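Local coordinates for pseudoazurin (Blue copper protein) (Sinorhizobium meliloti, PDB 3TU6) that probably carries electrons in the periplasm by way of a single bound copper ion, at residues Glu2-Glu7 / Pro29-Thr34; Ala23-Gln28 / Gly90-Gly95; Pro73-Tyr78 / Ala98-Val103. All blocks are in the same frame, centred on the assembly; numbering follows the deposited sequence.

Contact 1. Residues Glu2-Glu7 / Pro29-Thr34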
loop_
_atom_site.group_PDB
_atom_site.type_symbol
_atom_site.label_atom_id
_atom_site.label_comp_id
_atom_site.label_asym_id
_atom_site.label_seq_id
_atom_site.Cartn_x
_atom_site.Cartn_y
_atom_site.Cartn_z
ATOM N N GLU A 2 -4.417 10.691 -13.366
ATOM C CA GLU A 2 -3.849 11.416 -12.233
ATOM C C GLU A 2 -2.632 10.657 -11.709
ATOM O O GLU A 2 -2.601 9.424 -11.726
ATOM C CB GLU A 2 -4.887 11.595 -11.120
ATOM C CG GLU A 2 -6.188 12.268 -11.564
ATOM C CD GLU A 2 -5.974 13.622 -12.223
ATOM O OE1 GLU A 2 -5.098 14.385 -11.768
ATOM O OE2 GLU A 2 -6.688 13.926 -13.202
ATOM N N GLU A 3 -1.628 11.405 -11.256
ATOM C CA GLU A 3 -0.381 10.834 -10.758
ATOM C C GLU A 3 -0.236 11.172 -9.283
ATOM O O GLU A 3 -0.164 12.347 -8.918
ATOM C CB GLU A 3 0.808 11.385 -11.548
ATOM C CG GLU A 3 0.688 11.193 -13.057
ATOM C CD GLU A 3 1.950 11.574 -13.811
ATOM O OE1 GLU A 3 2.656 12.508 -13.376
ATOM O OE2 GLU A 3 2.233 10.939 -14.848
ATOM N N TYR A 4 -0.201 10.140 -8.442
ATOM C CA TYR A 4 -0.158 10.316 -6.991
ATOM C C TYR A 4 1.201 9.951 -6.403
ATOM O O TYR A 4 2.012 9.283 -7.049
ATOM C CB TYR A 4 -1.265 9.491 -6.336
ATOM C CG TYR A 4 -2.645 9.937 -6.762
ATOM C CD1 TYR A 4 -3.148 11.169 -6.357
ATOM C CD2 TYR A 4 -3.439 9.140 -7.585
ATOM C CE1 TYR A 4 -4.406 11.597 -6.751
ATOM C CE2 TYR A 4 -4.706 9.561 -7.984
ATOM C CZ TYR A 4 -5.181 10.792 -7.561
ATOM O OH TYR A 4 -6.429 11.222 -7.943
ATOM N N ARG A 5 1.435 10.410 -5.175
ATOM C CA ARG A 5 2.699 10.199 -4.471
ATOM C C ARG A 5 2.464 9.550 -3.112
ATOM O O ARG A 5 1.578 9.964 -2.367
ATOM C CB ARG A 5 3.415 11.534 -4.253
ATOM C CG ARG A 5 3.875 12.232 -5.522
ATOM C CD ARG A 5 5.000 11.475 -6.203
ATOM N NE ARG A 5 5.763 12.321 -7.120
ATOM C CZ ARG A 5 6.692 13.205 -6.755
ATOM N NH1 ARG A 5 6.994 13.391 -5.471
ATOM N NH2 ARG A 5 7.323 13.918 -7.682
ATOM N N VAL A 6 3.266 8.534 -2.799
ATOM C CA VAL A 6 3.289 7.933 -1.470
ATOM C C VAL A 6 4.716 7.974 -0.944
ATOM O O VAL A 6 5.610 7.353 -1.519
ATOM C CB VAL A 6 2.805 6.473 -1.492
ATOM C CG1 VAL A 6 2.940 5.846 -0.107
ATOM C CG2 VAL A 6 1.371 6.399 -1.977
ATOM N N GLU A 7 4.929 8.713 0.140
ATOM C CA GLU A 7 6.258 8.839 0.732
ATOM C C GLU A 7 6.561 7.655 1.642
ATOM O O GLU A 7 5.704 7.218 2.411
ATOM C CB GLU A 7 6.373 10.147 1.514
ATOM C CG GLU A 7 6.256 11.389 0.642
ATOM C CD GLU A 7 6.545 12.672 1.399
ATOM O OE1 GLU A 7 7.069 13.619 0.777
ATOM O OE2 GLU A 7 6.254 12.734 2.612
ATOM N N PRO A 29 -9.154 3.810 -12.026
ATOM C CA PRO A 29 -8.502 2.955 -13.018
ATOM C C PRO A 29 -7.683 3.746 -14.045
ATOM O O PRO A 29 -8.201 4.672 -14.670
ATOM C CB PRO A 29 -9.682 2.252 -13.693
ATOM C CG PRO A 29 -10.717 2.179 -12.636
ATOM C CD PRO A 29 -10.567 3.434 -11.828
ATOM N N GLY A 30 -6.411 3.384 -14.195
ATOM C CA GLY A 30 -5.520 4.045 -15.148
ATOM C C GLY A 30 -4.569 5.054 -14.529
ATOM O O GLY A 30 -3.636 5.510 -15.192
ATOM N N ASP A 31 -4.799 5.409 -13.264
ATOM C CA ASP A 31 -3.919 6.331 -12.539
ATOM C C ASP A 31 -2.607 5.645 -12.162
ATOM O O ASP A 31 -2.503 4.417 -12.209
ATOM C CB ASP A 31 -4.603 6.852 -11.268
ATOM C CG ASP A 31 -5.789 7.765 -11.556
ATOM O OD1 ASP A 31 -5.900 8.293 -12.685
ATOM O OD2 ASP A 31 -6.610 7.969 -10.636
ATOM N N THR A 32 -1.612 6.449 -11.791
ATOM C CA THR A 32 -0.321 5.938 -11.331
ATOM C C THR A 32 -0.007 6.416 -9.916
ATOM O O THR A 32 -0.454 7.486 -9.498
ATOM C CB THR A 32 0.834 6.380 -12.256
ATOM O OG1 THR A 32 0.954 7.808 -12.237
ATOM C CG2 THR A 32 0.597 5.906 -13.683
ATOM N N VAL A 33 0.763 5.607 -9.191
ATOM C CA VAL A 33 1.273 5.972 -7.873
ATOM C C VAL A 33 2.792 5.812 -7.864
ATOM O O VAL A 33 3.309 4.740 -8.180
ATOM C CB VAL A 33 0.654 5.099 -6.759
ATOM C CG1 VAL A 33 1.395 5.297 -5.442
ATOM C CG2 VAL A 33 -0.821 5.420 -6.595
ATOM N N THR A 34 3.494 6.887 -7.510
ATOM C CA THR A 34 4.950 6.883 -7.432
ATOM C C THR A 34 5.388 6.889 -5.974
ATOM O O THR A 34 4.919 7.707 -5.180
ATOM C CB THR A 34 5.551 8.110 -8.141
ATOM O OG1 THR A 34 5.131 8.126 -9.512
ATOM C CG2 THR A 34 7.074 8.086 -8.075
HETATM O O HOH W 1 2.278 8.672 -9.880
HETATM O O HOH W 2 -7.991 9.983 -9.553
#
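Glu2 and Asp31 meet just ahead of a parallel pairing whose bridges run from Glu3-Thr32 to Arg5-Thr34. Four backbone hydrogen bonds form its ladder: Thr32 N gives to Glu2 O and Thr34 N to Tyr4 O, while Tyr4 N and Val6 N give back to Thr32 O and Thr34 O. A fifth bond uses a side chain. Asp31 CG lies anti to the carbonyl carbon (chi1 -68°), which turns the carboxylate to Glu2 N; OD1 meets that N at 2.9 Å, almost straight (174°) but from above the carboxylate plane. Asp31 OD2 accepts Gln28 N and water 2 (2.7 Å from OD2), which also bonds Tyr4 OH at 2.6 Å; the same OD2 lies 3.6 Å from Tyr4 CE2 at the ring edge. With an alanine in place of Asp31, Glu2 N and Gln28 N would probably lose their acceptors and water 2 one of its partners. On the face of Thr32 and Thr34, water 1 links their OG1 atoms and Tyr4 O, to which it donates at 2.9 Å; Thr34 OG1 also bonds Thr67. Val6 CG2 packs 3.6 Å from Val33 CG1, and Tyr4 CB lies near Val33 CG2. Fed by two backbone N-H groups and a water, the buried Asp31 carboxylate is likely to stay charged despite nearby Glu2.

Contact 2. Residues Ala23-Gln28 / Gly90-Gly95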
loop_
_atom_site.group_PDB
_atom_site.type_symbol
_atom_site.label_atom_id
_atom_site.label_comp_id
_atom_site.label_asym_id
_atom_site.label_seq_id
_atom_site.Cartn_x
_atom_site.Cartn_y
_atom_site.Cartn_z
ATOM N N ALA A 23 -1.269 6.312 3.954
ATOM C CA ALA A 23 -1.422 4.865 4.079
ATOM C C ALA A 23 -2.421 4.313 3.060
ATOM O O ALA A 23 -2.303 3.162 2.636
ATOM C CB ALA A 23 -1.861 4.503 5.492
ATOM N N VAL A 24 -3.399 5.136 2.681
ATOM C CA VAL A 24 -4.460 4.728 1.761
ATOM C C VAL A 24 -4.635 5.754 0.640
ATOM O O VAL A 24 -5.147 6.850 0.873
ATOM C CB VAL A 24 -5.805 4.561 2.505
ATOM C CG1 VAL A 24 -6.910 4.151 1.539
ATOM C CG2 VAL A 24 -5.667 3.543 3.623
ATOM N N ILE A 25 -4.196 5.390 -0.565
ATOM C CA ILE A 25 -4.416 6.198 -1.767
ATOM C C ILE A 25 -5.748 5.808 -2.403
ATOM O O ILE A 25 -6.031 4.622 -2.570
ATOM C CB ILE A 25 -3.295 5.982 -2.815
ATOM C CG1 ILE A 25 -1.985 6.627 -2.353
ATOM C CG2 ILE A 25 -3.700 6.551 -4.172
ATOM C CD1 ILE A 25 -1.987 8.141 -2.407
ATOM N N ARG A 26 -6.561 6.807 -2.749
ATOM C CA ARG A 26 -7.819 6.576 -3.458
ATOM C C ARG A 26 -7.683 7.049 -4.901
ATOM O O ARG A 26 -7.734 8.248 -5.179
ATOM C CB ARG A 26 -8.982 7.289 -2.759
ATOM C CG ARG A 26 -9.172 6.912 -1.290
ATOM C CD ARG A 26 -9.378 5.413 -1.085
ATOM N NE ARG A 26 -10.572 4.907 -1.765
ATOM C CZ ARG A 26 -11.759 4.697 -1.190
ATOM N NH1 ARG A 26 -12.766 4.231 -1.919
ATOM N NH2 ARG A 26 -11.957 4.943 0.103
ATOM N N ALA A 27 -7.504 6.094 -5.809
ATOM C CA ALA A 27 -7.272 6.384 -7.220
ATOM C C ALA A 27 -8.390 5.824 -8.090
ATOM O O ALA A 27 -9.271 5.111 -7.610
ATOM C CB ALA A 27 -5.936 5.803 -7.653
ATOM N N GLN A 28 -8.342 6.169 -9.373
ATOM C CA GLN A 28 -9.253 5.623 -10.373
ATOM C C GLN A 28 -8.465 4.736 -11.333
ATOM O O GLN A 28 -7.243 4.881 -11.441
ATOM C CB GLN A 28 -9.936 6.753 -11.145
ATOM C CG GLN A 28 -10.804 7.660 -10.283
ATOM C CD GLN A 28 -11.940 6.916 -9.606
ATOM O OE1 GLN A 28 -12.602 6.077 -10.218
ATOM N NE2 GLN A 28 -12.172 7.220 -8.335
ATOM N N GLY A 90 0.817 -0.485 3.221
ATOM C CA GLY A 90 -0.080 0.536 2.692
ATOM C C GLY A 90 -1.081 -0.060 1.727
ATOM O O GLY A 90 -0.976 -1.231 1.353
ATOM N N ALA A 91 -2.049 0.752 1.320
ATOM C CA ALA A 91 -3.089 0.314 0.400
ATOM C C ALA A 91 -3.288 1.319 -0.728
ATOM O O ALA A 91 -3.134 2.526 -0.532
ATOM C CB ALA A 91 -4.395 0.104 1.149
ATOM N N ILE A 92 -3.611 0.804 -1.910
ATOM C CA ILE A 92 -4.063 1.629 -3.023
ATOM C C ILE A 92 -5.417 1.094 -3.460
ATOM O O ILE A 92 -5.519 -0.049 -3.906
ATOM C CB ILE A 92 -3.094 1.588 -4.224
ATOM C CG1 ILE A 92 -1.673 1.947 -3.789
ATOM C CG2 ILE A 92 -3.571 2.538 -5.315
ATOM C CD1 ILE A 92 -0.667 1.922 -4.922
ATOM N N VAL A 93 -6.454 1.913 -3.308
ATOM C CA VAL A 93 -7.801 1.547 -3.732
ATOM C C VAL A 93 -8.068 2.170 -5.099
ATOM O O VAL A 93 -8.019 3.394 -5.251
ATOM C CB VAL A 93 -8.861 2.021 -2.720
ATOM C CG1 VAL A 93 -10.243 1.530 -3.122
ATOM C CG2 VAL A 93 -8.508 1.536 -1.315
ATOM N N VAL A 94 -8.333 1.319 -6.088
ATOM C CA VAL A 94 -8.560 1.752 -7.463
ATOM C C VAL A 94 -10.027 1.537 -7.817
ATOM O O VAL A 94 -10.497 0.400 -7.863
ATOM C CB VAL A 94 -7.673 0.967 -8.448
ATOM C CG1 VAL A 94 -7.813 1.527 -9.856
ATOM C CG2 VAL A 94 -6.219 1.005 -7.998
ATOM N N GLY A 95 -10.749 2.628 -8.060
ATOM C CA GLY A 95 -12.188 2.556 -8.303
ATOM C C GLY A 95 -12.908 2.052 -7.065
ATOM O O GLY A 95 -12.678 2.555 -5.964
HETATM O O HOH W 3 -10.531 4.710 -4.897
#
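Val93 is the bump flanked by Val24 and Arg26 across two parallel strands. Bends at chi2 and chi3 (-57° and -61°) lay the Arg26 chain alongside Val93: its NE comes to 3.5 Å from Val93 CB, with CD, CZ and NH1 resting on the same side chain. From the side of Val24, CG1 reaches Val93 CG2 at 4.2 Å. On the same face Ala91 CB sits beside Val24 CG2 at 4.4 Å. The other face is stepped differently. Ile25 and Ile92 run side by side, their CG2 methyls 4.2 Å apart; the small Ala27 pairs with Val94, whose CG1 lies 3.6 Å from Gln28 C. Five backbone hydrogen bonds, from Ala91 N to Ala23 O through Gly95 N to Ala27 O, keep the ridges in step. Water 3, in the plane at the guanidinium edge, accepts from Arg26 NE at 3.1 Å and lies 2.9 Å from Val93 O. Helix 112-125 covers Val24, Ala91 and Val93, while Tyr76 and Leu70 pack on Val94 from the interior: a parallel pair of strands in the cupredoxin beta barrel, strand 89-94 starting directly after the copper ligand Met88.

Contact 3. Residues Pro73-Tyr78 / Ala98-Val103; sequences PGVYMY and ANLEAV
Asn99 and Val75 are joined by a two-point pairing of a side-chain amide with a strand backbone. At Asn99 the chain turns at CB so that CG sits between the backbone N and the carbonyl carbon (chi1 67°), a crowded position that sends the amide toward strand 74-79. CG then comes to 3.6 Å from Val75 N. Beyond it the two branches part: OD1 accepts Val75 N at 2.6 Å, a short, nearly straight bond (173°) on a lone pair in the carbonyl plane, and ND2 gives to Val75 O at 3.2 Å, again on a lone pair in the plane of that carbonyl. Val75 O also lies close to the amide plane of Asn99; both polar atoms of the amide are engaged, which fixes its flip. OD1 further touches Gly74 CA at 3.3 Å; a CB on Gly74 would clash with OD1 and, at this backbone conformation, with the preceding carbonyl O. Asn99 occupies the N-cap position of helix 100-104, yet its side chain is spent on the strand instead of capping.

Past the amide the contact turns apolar. Val75 CG2 meets Leu100 CD2 at 4.2 Å, and Val75 CG1 lies equally far from Val103 CG2. Val103 CB packs 3.8 Å from Met77 CG, the two side chains crossing at about a right angle.

One edge of strand 74-79, through Gly74, Tyr76 and Tyr78, bonds strand 89-94; the edge met by Asn99 continues at Met77, which makes backbone hydrogen bonds with Met47 and Gly50, beyond strand 45-46. Phe120 of helix 112-125 touches Met77, Leu100 and Val103 together, so that short helix 100-104 is packed between the strand and the C-terminal helix.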
loop_
_atom_site.group_PDB
_atom_site.type_symbol
_atom_site.label_atom_id
_atom_site.label_comp_id
_atom_site.label_asym_id
_atom_site.label_seq_id
_atom_site.Cartn_x
_atom_site.Cartn_y
_atom_site.Cartn_z
ATOM N N PRO A 73 -9.486 -2.332 -11.406
ATOM C CA PRO A 73 -10.034 -1.796 -10.161
ATOM C C PRO A 73 -9.959 -2.794 -9.006
ATOM O O PRO A 73 -9.979 -4.005 -9.231
ATOM C CB PRO A 73 -11.491 -1.496 -10.521
ATOM C CG PRO A 73 -11.815 -2.461 -11.593
ATOM C CD PRO A 73 -10.549 -2.665 -12.372
ATOM N N GLY A 74 -9.873 -2.273 -7.784
ATOM C CA GLY A 74 -9.786 -3.101 -6.583
ATOM C C GLY A 74 -8.818 -2.536 -5.563
ATOM O O GLY A 74 -8.286 -1.436 -5.735
ATOM N N VAL A 75 -8.595 -3.296 -4.495
ATOM C CA VAL A 75 -7.662 -2.915 -3.443
ATOM C C VAL A 75 -6.314 -3.593 -3.669
ATOM O O VAL A 75 -6.247 -4.806 -3.882
ATOM C CB VAL A 75 -8.190 -3.312 -2.050
ATOM C CG1 VAL A 75 -7.234 -2.836 -0.964
ATOM C CG2 VAL A 75 -9.582 -2.742 -1.830
ATOM N N TYR A 76 -5.250 -2.794 -3.628
ATOM C CA TYR A 76 -3.885 -3.284 -3.759
ATOM C C TYR A 76 -3.186 -3.153 -2.406
ATOM O O TYR A 76 -2.975 -2.039 -1.925
ATOM C CB TYR A 76 -3.127 -2.471 -4.810
ATOM C CG TYR A 76 -3.623 -2.648 -6.231
ATOM C CD1 TYR A 76 -4.841 -2.106 -6.642
ATOM C CD2 TYR A 76 -2.863 -3.339 -7.171
ATOM C CE1 TYR A 76 -5.292 -2.263 -7.947
ATOM C CE2 TYR A 76 -3.308 -3.500 -8.475
ATOM C CZ TYR A 76 -4.520 -2.960 -8.859
ATOM O OH TYR A 76 -4.956 -3.123 -10.153
ATOM N N MET A 77 -2.842 -4.286 -1.794
ATOM C CA MET A 77 -2.119 -4.297 -0.522
ATOM C C MET A 77 -0.632 -4.523 -0.776
ATOM O O MET A 77 -0.244 -5.545 -1.344
ATOM C CB MET A 77 -2.654 -5.396 0.398
ATOM C CG MET A 77 -4.138 -5.276 0.728
ATOM S SD MET A 77 -4.586 -3.769 1.611
ATOM C CE MET A 77 -3.706 -3.993 3.158
ATOM N N TYR A 78 0.188 -3.564 -0.352
ATOM C CA TYR A 78 1.634 -3.613 -0.568
ATOM C C TYR A 78 2.383 -3.414 0.749
ATOM O O TYR A 78 1.798 -2.987 1.748
ATOM C CB TYR A 78 2.052 -2.560 -1.600
ATOM C CG TYR A 78 1.881 -1.127 -1.144
ATOM C CD1 TYR A 78 2.898 -0.472 -0.457
ATOM C CD2 TYR A 78 0.706 -0.426 -1.403
ATOM C CE1 TYR A 78 2.750 0.834 -0.031
ATOM C CE2 TYR A 78 0.550 0.893 -0.988
ATOM C CZ TYR A 78 1.578 1.516 -0.303
ATOM O OH TYR A 78 1.443 2.818 0.115
ATOM N N ALA A 98 -13.674 -4.000 -4.916
ATOM C CA ALA A 98 -14.420 -5.231 -5.176
ATOM C C ALA A 98 -13.812 -6.443 -4.464
ATOM O O ALA A 98 -14.539 -7.324 -4.004
ATOM C CB ALA A 98 -14.502 -5.490 -6.674
ATOM N N ASN A 99 -12.483 -6.477 -4.374
ATOM C CA ASN A 99 -11.764 -7.600 -3.759
ATOM C C ASN A 99 -11.378 -7.346 -2.294
ATOM O O ASN A 99 -10.378 -7.877 -1.808
ATOM C CB ASN A 99 -10.509 -7.932 -4.580
ATOM C CG ASN A 99 -9.469 -6.821 -4.543
ATOM O OD1 ASN A 99 -9.808 -5.643 -4.436
ATOM N ND2 ASN A 99 -8.199 -7.194 -4.631
ATOM N N LEU A 100 -12.184 -6.551 -1.592
ATOM C CA LEU A 100 -11.892 -6.174 -0.209
ATOM C C LEU A 100 -11.940 -7.380 0.731
ATOM O O LEU A 100 -11.128 -7.488 1.651
ATOM C CB LEU A 100 -12.872 -5.088 0.261
ATOM C CG LEU A 100 -12.647 -4.418 1.623
ATOM C CD1 LEU A 100 -13.162 -5.289 2.762
ATOM C CD2 LEU A 100 -11.179 -4.065 1.838
ATOM N N GLU A 101 -12.894 -8.278 0.495
ATOM C CA GLU A 101 -13.030 -9.496 1.292
ATOM C C GLU A 101 -11.818 -10.414 1.114
ATOM O O GLU A 101 -11.339 -11.011 2.079
ATOM C CB GLU A 101 -14.315 -10.240 0.910
ATOM C CG GLU A 101 -14.673 -11.403 1.834
ATOM C CD GLU A 101 -15.936 -12.141 1.409
ATOM O OE1 GLU A 101 -16.594 -11.711 0.437
ATOM O OE2 GLU A 101 -16.270 -13.158 2.052
ATOM N N ALA A 102 -11.329 -10.516 -0.120
ATOM C CA ALA A 102 -10.187 -11.375 -0.435
ATOM C C ALA A 102 -8.893 -10.873 0.208
ATOM O O ALA A 102 -8.126 -11.665 0.758
ATOM C CB ALA A 102 -10.015 -11.492 -1.944
ATOM N N VAL A 103 -8.659 -9.564 0.138
ATOM C CA VAL A 103 -7.435 -8.968 0.694
ATOM C C VAL A 103 -7.398 -8.990 2.227
ATOM O O VAL A 103 -6.324 -8.920 2.819
ATOM C CB VAL A 103 -7.211 -7.521 0.196
ATOM C CG1 VAL A 103 -7.064 -7.499 -1.322
ATOM C CG2 VAL A 103 -8.339 -6.603 0.651
#

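Overall arrangement
From the N terminus, residues 2-7 wait for 29-34, and contact 1 closes a loop that holds strand 19-27. Contact 2 opens within that loop, at 23-28, and closes only at 90-95; the two therefore cross, and they touch where Val6 and Val33 pack on Ile25 and Ile92. Contact 3 opens at 73-78, before contact 2 has closed, and ends at 98-103, so these cross as well, with strands 74-79 and 89-94 side by side. Contacts 1 and 3 follow in series, centres about 17 Å apart, bridged by Val6 against Tyr78. Together they tie the first strands of the barrel to its later ones and to helix 100-104.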